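Local atomic coordinates of tonb-dependent siderophore receptor (Acinetobacter baumannii, PDB entry 5FR8), a protein that probably takes iron-laden siderophores from the cell surface across the outer membrane, and may bind ferric enterobactin with micromolar affinity. Residues A[28-36]-A[420-430]; A[396-405]-A[478-486]. All blocks are in the same frame, centred on the assembly; numbering follows the deposited sequence.

Contact 1 (A[28-36]-A[420-430]); sequences FVTAEEQVK and NLKVTDSTDVV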
loop_
_atom_site.group_PDB
_atom_site.type_symbol
_atom_site.label_atom_id
_atom_site.label_comp_id
_atom_site.label_asym_id
_atom_site.label_seq_id
_atom_site.Cartn_x
_atom_site.Cartn_y
_atom_site.Cartn_z
ATOM N N PHE A 28 5.749 1.521 32.625
ATOM C CA PHE A 28 4.376 1.624 32.119
ATOM C C PHE A 28 4.171 1.221 30.655
ATOM O O PHE A 28 5.105 1.218 29.855
ATOM C CB PHE A 28 3.828 3.049 32.342
ATOM C CG PHE A 28 4.504 4.139 31.501
ATOM C CD1 PHE A 28 4.134 4.363 30.170
ATOM C CD2 PHE A 28 5.467 4.971 32.061
ATOM C CE1 PHE A 28 4.725 5.364 29.419
ATOM C CE2 PHE A 28 6.059 5.970 31.314
ATOM C CZ PHE A 28 5.685 6.166 29.996
ATOM N N VAL A 29 2.928 0.906 30.305
ATOM C CA VAL A 29 2.607 0.464 28.956
ATOM C C VAL A 29 1.436 1.264 28.395
ATOM O O VAL A 29 0.323 1.201 28.910
ATOM C CB VAL A 29 2.270 -1.036 28.909
ATOM C CG1 VAL A 29 2.171 -1.522 27.466
ATOM C CG2 VAL A 29 3.326 -1.836 29.642
ATOM N N THR A 30 1.708 2.018 27.329
ATOM C CA THR A 30 0.732 2.897 26.691
ATOM C C THR A 30 -0.316 2.050 25.933
ATOM O O THR A 30 -0.130 0.844 25.679
ATOM C CB THR A 30 1.481 3.890 25.744
ATOM O OG1 THR A 30 2.175 4.862 26.540
ATOM C CG2 THR A 30 0.560 4.645 24.755
ATOM N N ALA A 31 -1.427 2.688 25.586
ATOM C CA ALA A 31 -2.415 2.073 24.716
ATOM C C ALA A 31 -1.778 1.589 23.418
ATOM O O ALA A 31 -2.029 0.456 22.999
ATOM C CB ALA A 31 -3.535 3.059 24.412
ATOM N N GLU A 32 -0.982 2.445 22.762
ATOM C CA GLU A 32 -0.397 2.085 21.462
ATOM C C GLU A 32 0.358 0.788 21.582
ATOM O O GLU A 32 0.146 -0.133 20.776
ATOM C CB GLU A 32 0.547 3.160 20.925
ATOM C CG GLU A 32 1.115 2.860 19.551
ATOM C CD GLU A 32 2.200 3.819 19.105
ATOM O OE1 GLU A 32 2.733 4.554 19.958
ATOM O OE2 GLU A 32 2.528 3.836 17.900
ATOM N N GLU A 33 1.222 0.700 22.597
ATOM C CA GLU A 33 1.986 -0.532 22.859
ATOM C C GLU A 33 1.098 -1.741 23.056
ATOM O O GLU A 33 1.424 -2.834 22.603
ATOM C CB GLU A 33 2.843 -0.391 24.120
ATOM C CG GLU A 33 4.030 0.537 23.961
ATOM C CD GLU A 33 4.333 1.317 25.228
ATOM O OE1 GLU A 33 4.584 0.670 26.281
ATOM O OE2 GLU A 33 4.307 2.572 25.167
ATOM N N GLN A 34 0.010 -1.543 23.790
ATOM C CA GLN A 34 -0.853 -2.655 24.185
ATOM C C GLN A 34 -1.497 -3.269 22.944
ATOM O O GLN A 34 -1.377 -4.469 22.720
ATOM C CB GLN A 34 -1.917 -2.190 25.185
ATOM C CG GLN A 34 -2.802 -3.292 25.740
ATOM C CD GLN A 34 -2.014 -4.382 26.431
ATOM O OE1 GLN A 34 -1.563 -4.204 27.559
ATOM N NE2 GLN A 34 -1.848 -5.517 25.762
ATOM N N VAL A 35 -2.127 -2.446 22.102
ATOM C CA VAL A 35 -2.799 -2.968 20.908
ATOM C C VAL A 35 -1.840 -3.623 19.904
ATOM O O VAL A 35 -2.285 -4.214 18.925
ATOM C CB VAL A 35 -3.713 -1.929 20.206
ATOM C CG1 VAL A 35 -4.744 -1.380 21.180
ATOM C CG2 VAL A 35 -2.921 -0.812 19.593
ATOM N N LYS A 36 -0.537 -3.546 20.147
ATOM C CA LYS A 36 0.424 -4.306 19.347
ATOM C C LYS A 36 0.527 -5.695 19.898
ATOM O O LYS A 36 1.282 -6.519 19.374
ATOM C CB LYS A 36 1.805 -3.649 19.325
ATOM C CG LYS A 36 1.734 -2.174 18.987
ATOM C CD LYS A 36 2.924 -1.653 18.190
ATOM C CE LYS A 36 2.582 -0.275 17.635
ATOM N NZ LYS A 36 3.781 0.479 17.231
ATOM N N ASN A 420 -5.131 2.857 28.703
ATOM C CA ASN A 420 -4.852 1.451 28.935
ATOM C C ASN A 420 -5.074 1.111 30.411
ATOM O O ASN A 420 -4.318 1.550 31.303
ATOM C CB ASN A 420 -3.443 1.063 28.498
ATOM C CG ASN A 420 -3.131 -0.387 28.806
ATOM O OD1 ASN A 420 -4.003 -1.129 29.271
ATOM N ND2 ASN A 420 -1.897 -0.806 28.547
ATOM N N LEU A 421 -6.117 0.320 30.655
ATOM C CA LEU A 421 -6.532 -0.042 32.016
ATOM C C LEU A 421 -6.142 -1.486 32.340
ATOM O O LEU A 421 -6.310 -2.377 31.518
ATOM C CB LEU A 421 -8.055 0.109 32.148
ATOM C CG LEU A 421 -8.715 1.458 31.801
ATOM C CD1 LEU A 421 -9.037 1.554 30.323
ATOM C CD2 LEU A 421 -10.003 1.661 32.576
ATOM N N LYS A 422 -5.607 -1.726 33.531
ATOM C CA LYS A 422 -5.604 -3.095 34.066
ATOM C C LYS A 422 -6.869 -3.239 34.866
ATOM O O LYS A 422 -6.964 -2.749 35.978
ATOM C CB LYS A 422 -4.381 -3.399 34.929
ATOM C CG LYS A 422 -3.384 -4.310 34.227
ATOM C CD LYS A 422 -2.156 -4.538 35.092
ATOM C CE LYS A 422 -0.886 -4.209 34.313
ATOM N NZ LYS A 422 0.199 -3.705 35.203
ATOM N N VAL A 423 -7.862 -3.877 34.267
ATOM C CA VAL A 423 -9.157 -4.005 34.894
ATOM C C VAL A 423 -9.088 -5.060 35.985
ATOM O O VAL A 423 -9.765 -4.928 36.991
ATOM C CB VAL A 423 -10.249 -4.335 33.855
ATOM C CG1 VAL A 423 -11.611 -4.453 34.518
ATOM C CG2 VAL A 423 -10.289 -3.246 32.791
ATOM N N THR A 424 -8.280 -6.102 35.771
ATOM C CA THR A 424 -7.963 -7.095 36.798
ATOM C C THR A 424 -6.511 -7.468 36.550
ATOM O O THR A 424 -5.912 -6.964 35.607
ATOM C CB THR A 424 -8.875 -8.350 36.740
ATOM O OG1 THR A 424 -8.409 -9.273 35.748
ATOM C CG2 THR A 424 -10.332 -7.981 36.427
ATOM N N ASP A 425 -5.925 -8.324 37.393
ATOM C CA ASP A 425 -4.538 -8.786 37.149
ATOM C C ASP A 425 -4.545 -9.732 35.950
ATOM O O ASP A 425 -3.493 -10.181 35.508
ATOM C CB ASP A 425 -3.901 -9.459 38.388
ATOM C CG ASP A 425 -2.942 -8.518 39.164
ATOM O OD1 ASP A 425 -2.658 -7.413 38.668
ATOM O OD2 ASP A 425 -2.464 -8.875 40.273
ATOM N N SER A 426 -5.746 -10.015 35.434
ATOM C CA SER A 426 -5.951 -10.897 34.295
ATOM C C SER A 426 -6.476 -10.155 33.062
ATOM O O SER A 426 -6.420 -10.678 31.936
ATOM C CB SER A 426 -6.953 -11.983 34.692
ATOM O OG SER A 426 -7.016 -12.994 33.707
ATOM N N THR A 427 -6.981 -8.938 33.254
ATOM C CA THR A 427 -7.721 -8.234 32.189
ATOM C C THR A 427 -7.091 -6.899 31.777
ATOM O O THR A 427 -7.069 -5.956 32.560
ATOM C CB THR A 427 -9.183 -7.992 32.625
ATOM O OG1 THR A 427 -9.650 -9.127 33.359
ATOM C CG2 THR A 427 -10.088 -7.782 31.416
ATOM N N ASP A 428 -6.571 -6.824 30.551
ATOM C CA ASP A 428 -6.003 -5.564 30.015
ATOM C C ASP A 428 -6.944 -5.006 28.946
ATOM O O ASP A 428 -7.178 -5.675 27.949
ATOM C CB ASP A 428 -4.600 -5.790 29.420
ATOM C CG ASP A 428 -3.622 -6.501 30.405
ATOM O OD1 ASP A 428 -4.068 -7.062 31.435
ATOM O OD2 ASP A 428 -2.394 -6.508 30.150
ATOM N N VAL A 429 -7.473 -3.790 29.159
ATOM C CA VAL A 429 -8.472 -3.145 28.260
ATOM C C VAL A 429 -8.082 -1.726 27.796
ATOM O O VAL A 429 -7.702 -0.898 28.618
ATOM C CB VAL A 429 -9.832 -3.003 28.960
ATOM C CG1 VAL A 429 -10.812 -2.256 28.067
ATOM C CG2 VAL A 429 -10.376 -4.375 29.347
ATOM N N VAL A 430 -8.203 -1.449 26.488
ATOM C CA VAL A 430 -7.883 -0.136 25.900
ATOM C C VAL A 430 -9.138 0.559 25.369
ATOM O O VAL A 430 -9.913 -0.014 24.571
ATOM C CB VAL A 430 -6.897 -0.263 24.713
ATOM C CG1 VAL A 430 -6.604 1.098 24.095
ATOM C CG2 VAL A 430 -5.606 -0.936 25.147
#
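Gln-34, near the end of the short helix 31-34, lies across two neighbouring barrel strands and meets a residue of each at almost every atom along its length. Its CB lies 3.6 Å from Asn-420 ND2, on the strand that enters the hairpin. With the next carbon opposite the backbone N (chi1 -176°), CG reaches Val-430 CG2 on the returning strand at 3.7 Å. A bend at chi2 then carries CD past Asp-428 CB, at 4.2 Å. At the tip, OE1 stands 3.6 Å from Asn-420 ND2 and equally far from Asp-428 OD2. The first approach brings an amide N-H group near a carbonyl oxygen, the second sets two oxygens beside each other. The amide of Gln-34 is turned almost perpendicular to that of Asn-420, the planes being 88° apart.

Asn-420 carries the hydrogen bond of the contact. Its ND2 donates to Val-29 O over 3.0 Å, standing above the carbonyl plane rather than on a lone pair, and the N-H...O angle of 138° makes the bond distinctly bent. A buried side chain of the barrel wall thus holds the backbone just ahead of the helix. Beside this polar pair Val-430 supplies the apolar surface: its CG1 touches Ala-31 CB at 3.7 Å, while CG2, already against Gln-34, also borders Val-35. Asn-450 of the adjacent strand 442-454 flanks both valines, and Thr-30 turns to strand 365-380.

The two strands of the hairpin pair through the backbones of Leu-421 and Val-429, which places Asn-420 beside Val-430. An N-terminal segment laid on the inner wall beside a short periplasmic turn fits the plug-in-barrel fold of TonB-dependent receptors.

Contact 2 (A[396-405]-A[478-486]); sequences YGDQLAKGDR and AEGYLLSTN
Arg-405 NE donates a weak, bent hydrogen bond of 3.1 Å to Gly-480 O, and NH2 of the same guanidinium group lies 3.4 Å from that oxygen. The arginine chain bends at chi3 (48°), which swings NE to the glycine's carbonyl oxygen after CG has run past Gly-480 CA. Gly-480 belongs to a type I turn from Ala-478 to Tyr-481, and the preceding carbonyl, of Glu-479, receives Gln-501 NE2, so the turn is held from strand 498-501 as well.

Just beyond the turn, Leu-482 points its branched end at helix 396-400. CD1 comes within 3.6 Å of Gly-397 CA, a close approach to a backbone that carries no side chain there. The same methyl borders Ala-401 CB and meets Tyr-396 CD1 at the ring edge, near the ring plane. The other branch, CD2, faces Leu-400 CD1 at 4.1 Å, the two leucines crossing at about a right angle. Two residues further along the strand, Ser-484 CB lies 3.8 Å from Tyr-396 OH, while Trp-567 packs edge-to-face with the tyrosine ring.

Helix and strand thus share one leucine-centred apolar patch between two long loops joining barrel strands, an association in keeping with the elaborate extracellular loops of TonB-dependent receptors.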
loop_
_atom_site.group_PDB
_atom_site.type_symbol
_atom_site.label_atom_id
_atom_site.label_comp_id
_atom_site.label_asym_id
_atom_site.label_seq_id
_atom_site.Cartn_x
_atom_site.Cartn_y
_atom_site.Cartn_z
ATOM N N TYR A 396 -17.263 21.528 -21.759
ATOM C CA TYR A 396 -18.011 21.082 -20.595
ATOM C C TYR A 396 -17.317 21.520 -19.307
ATOM O O TYR A 396 -17.973 21.844 -18.312
ATOM C CB TYR A 396 -18.313 19.576 -20.632
ATOM C CG TYR A 396 -17.143 18.618 -20.811
ATOM C CD1 TYR A 396 -16.319 18.288 -19.745
ATOM C CD2 TYR A 396 -16.903 18.000 -22.042
ATOM C CE1 TYR A 396 -15.276 17.399 -19.900
ATOM C CE2 TYR A 396 -15.852 17.126 -22.210
ATOM C CZ TYR A 396 -15.041 16.828 -21.134
ATOM O OH TYR A 396 -13.994 15.936 -21.283
ATOM N N GLY A 397 -15.993 21.581 -19.348
ATOM C CA GLY A 397 -15.203 22.015 -18.190
ATOM C C GLY A 397 -15.106 23.523 -17.998
ATOM O O GLY A 397 -14.817 24.010 -16.908
ATOM N N ASP A 398 -15.306 24.268 -19.066
ATOM C CA ASP A 398 -15.325 25.708 -18.950
ATOM C C ASP A 398 -16.524 26.122 -18.119
ATOM O O ASP A 398 -16.510 27.170 -17.479
ATOM C CB ASP A 398 -15.358 26.361 -20.336
ATOM C CG ASP A 398 -14.049 26.177 -21.087
ATOM O OD1 ASP A 398 -12.981 26.158 -20.420
ATOM O OD2 ASP A 398 -14.095 26.047 -22.336
ATOM N N GLN A 399 -17.560 25.289 -18.112
ATOM C CA GLN A 399 -18.792 25.641 -17.404
ATOM C C GLN A 399 -18.805 25.056 -15.995
ATOM O O GLN A 399 -19.147 25.743 -15.028
ATOM C CB GLN A 399 -20.013 25.161 -18.187
ATOM C CG GLN A 399 -20.121 25.789 -19.554
ATOM C CD GLN A 399 -21.203 25.150 -20.380
ATOM O OE1 GLN A 399 -22.373 25.183 -20.003
ATOM N NE2 GLN A 399 -20.829 24.572 -21.514
ATOM N N LEU A 400 -18.433 23.782 -15.893
ATOM C CA LEU A 400 -18.451 23.075 -14.625
ATOM C C LEU A 400 -17.275 23.436 -13.692
ATOM O O LEU A 400 -17.438 23.425 -12.474
ATOM C CB LEU A 400 -18.468 21.562 -14.863
ATOM C CG LEU A 400 -19.660 20.954 -15.609
ATOM C CD1 LEU A 400 -19.633 19.437 -15.464
ATOM C CD2 LEU A 400 -20.991 21.510 -15.125
ATOM N N ALA A 401 -16.102 23.750 -14.245
ATOM C CA ALA A 401 -14.907 23.951 -13.430
ATOM C C ALA A 401 -14.264 25.284 -13.741
ATOM O O ALA A 401 -13.628 25.441 -14.778
ATOM C CB ALA A 401 -13.910 22.840 -13.678
ATOM N N LYS A 402 -14.429 26.234 -12.831
ATOM C CA LYS A 402 -13.867 27.560 -12.989
ATOM C C LYS A 402 -12.859 27.795 -11.885
ATOM O O LYS A 402 -12.893 27.135 -10.858
ATOM C CB LYS A 402 -14.966 28.618 -12.940
ATOM C CG LYS A 402 -15.903 28.546 -14.129
ATOM C CD LYS A 402 -17.185 29.297 -13.855
ATOM C CE LYS A 402 -18.191 29.068 -14.964
ATOM N NZ LYS A 402 -19.162 30.193 -15.025
ATOM N N GLY A 403 -11.957 28.747 -12.107
ATOM C CA GLY A 403 -10.864 29.009 -11.172
ATOM C C GLY A 403 -9.688 28.104 -11.471
ATOM O O GLY A 403 -9.748 27.279 -12.390
ATOM N N ASP A 404 -8.620 28.237 -10.694
ATOM C CA ASP A 404 -7.427 27.451 -10.955
ATOM C C ASP A 404 -7.735 26.017 -10.626
ATOM O O ASP A 404 -7.906 25.685 -9.464
ATOM C CB ASP A 404 -6.254 27.947 -10.122
ATOM C CG ASP A 404 -4.906 27.423 -10.632
ATOM O OD1 ASP A 404 -4.924 26.499 -11.472
ATOM O OD2 ASP A 404 -3.839 27.943 -10.195
ATOM N N ARG A 405 -7.830 25.178 -11.652
ATOM C CA ARG A 405 -8.102 23.749 -11.469
ATOM C C ARG A 405 -6.853 22.942 -11.164
ATOM O O ARG A 405 -6.935 21.733 -11.050
ATOM C CB ARG A 405 -8.730 23.135 -12.735
ATOM C CG ARG A 405 -10.099 23.687 -13.114
ATOM C CD ARG A 405 -10.500 23.362 -14.548
ATOM N NE ARG A 405 -10.313 21.954 -14.907
ATOM C CZ ARG A 405 -10.891 21.369 -15.956
ATOM N NH1 ARG A 405 -11.704 22.059 -16.738
ATOM N NH2 ARG A 405 -10.662 20.092 -16.229
ATOM N N ALA A 478 -11.843 16.959 -5.740
ATOM C CA ALA A 478 -11.546 18.159 -6.493
ATOM C C ALA A 478 -12.535 18.449 -7.608
ATOM O O ALA A 478 -12.637 17.673 -8.549
ATOM C CB ALA A 478 -10.145 18.049 -7.070
ATOM N N GLU A 479 -13.219 19.588 -7.528
ATOM C CA GLU A 479 -14.165 19.970 -8.577
ATOM C C GLU A 479 -13.485 20.212 -9.933
ATOM O O GLU A 479 -14.133 20.191 -10.985
ATOM C CB GLU A 479 -15.008 21.175 -8.137
ATOM C CG GLU A 479 -16.265 20.765 -7.371
ATOM C CD GLU A 479 -16.971 21.911 -6.685
ATOM O OE1 GLU A 479 -16.706 23.084 -7.041
ATOM O OE2 GLU A 479 -17.795 21.634 -5.785
ATOM N N GLY A 480 -12.172 20.382 -9.911
ATOM C CA GLY A 480 -11.428 20.700 -11.130
ATOM C C GLY A 480 -10.938 19.461 -11.847
ATOM O O GLY A 480 -10.316 19.561 -12.916
ATOM N N TYR A 481 -11.249 18.293 -11.278
ATOM C CA TYR A 481 -10.955 17.005 -11.922
ATOM C C TYR A 481 -12.201 16.475 -12.694
ATOM O O TYR A 481 -13.211 16.106 -12.087
ATOM C CB TYR A 481 -10.469 16.012 -10.857
ATOM C CG TYR A 481 -9.982 14.664 -11.371
ATOM C CD1 TYR A 481 -9.163 14.585 -12.486
ATOM C CD2 TYR A 481 -10.327 13.471 -10.713
ATOM C CE1 TYR A 481 -8.715 13.357 -12.957
ATOM C CE2 TYR A 481 -9.879 12.247 -11.176
ATOM C CZ TYR A 481 -9.076 12.195 -12.304
ATOM O OH TYR A 481 -8.604 11.014 -12.798
ATOM N N LEU A 482 -12.134 16.474 -14.030
ATOM C CA LEU A 482 -13.209 15.939 -14.870
ATOM C C LEU A 482 -12.638 14.890 -15.803
ATOM O O LEU A 482 -11.539 15.069 -16.330
ATOM C CB LEU A 482 -13.868 17.050 -15.702
ATOM C CG LEU A 482 -14.795 18.031 -14.975
ATOM C CD1 LEU A 482 -14.921 19.314 -15.765
ATOM C CD2 LEU A 482 -16.167 17.431 -14.747
ATOM N N LEU A 483 -13.398 13.808 -15.986
ATOM C CA LEU A 483 -13.115 12.731 -16.972
ATOM C C LEU A 483 -14.379 12.457 -17.816
ATOM O O LEU A 483 -15.471 12.910 -17.456
ATOM C CB LEU A 483 -12.700 11.437 -16.255
ATOM C CG LEU A 483 -11.523 11.499 -15.262
ATOM C CD1 LEU A 483 -11.567 10.344 -14.256
ATOM C CD2 LEU A 483 -10.198 11.508 -16.010
ATOM N N SER A 484 -14.254 11.697 -18.898
ATOM C CA SER A 484 -15.388 11.437 -19.777
ATOM C C SER A 484 -15.378 10.044 -20.425
ATOM O O SER A 484 -14.315 9.447 -20.623
ATOM C CB SER A 484 -15.367 12.466 -20.897
ATOM O OG SER A 484 -14.335 12.138 -21.819
ATOM N N THR A 485 -16.566 9.531 -20.767
ATOM C CA THR A 485 -16.693 8.451 -21.761
ATOM C C THR A 485 -17.690 8.853 -22.808
ATOM O O THR A 485 -18.601 9.620 -22.531
ATOM C CB THR A 485 -17.267 7.160 -21.190
ATOM O OG1 THR A 485 -17.001 7.092 -19.785
ATOM C CG2 THR A 485 -16.664 5.973 -21.903
ATOM N N ASN A 486 -17.546 8.306 -24.005
ATOM C CA ASN A 486 -18.560 8.501 -25.019
ATOM C C ASN A 486 -19.854 7.714 -24.697
ATOM O O ASN A 486 -20.971 8.197 -24.934
ATOM C CB ASN A 486 -17.999 8.121 -26.390
ATOM C CG ASN A 486 -17.046 9.169 -26.947
ATOM O OD1 ASN A 486 -17.123 10.358 -26.610
ATOM N ND2 ASN A 486 -16.144 8.731 -27.819
#

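From 28-36 the chain runs on through the plug strands from 41-45 to 153-159 and the first barrel strands, and reaches 396-405 in a long loop. It then descends strand 407-422 to the hairpin at 420-430, where contact 1 closes a loop of 383 intervening residues. Further barrel strands and helix 474-477 follow before 478-486 returns to the earlier loop, closing contact 2 across 72 residues. Because the segments alternate, the two closures cross rather than nest. Their centres are about 50 Å apart: contact 1 ties the N-terminal segment to the barrel's periplasmic end, contact 2 joins loops at the extracellular end, and strand 407-422 links the two.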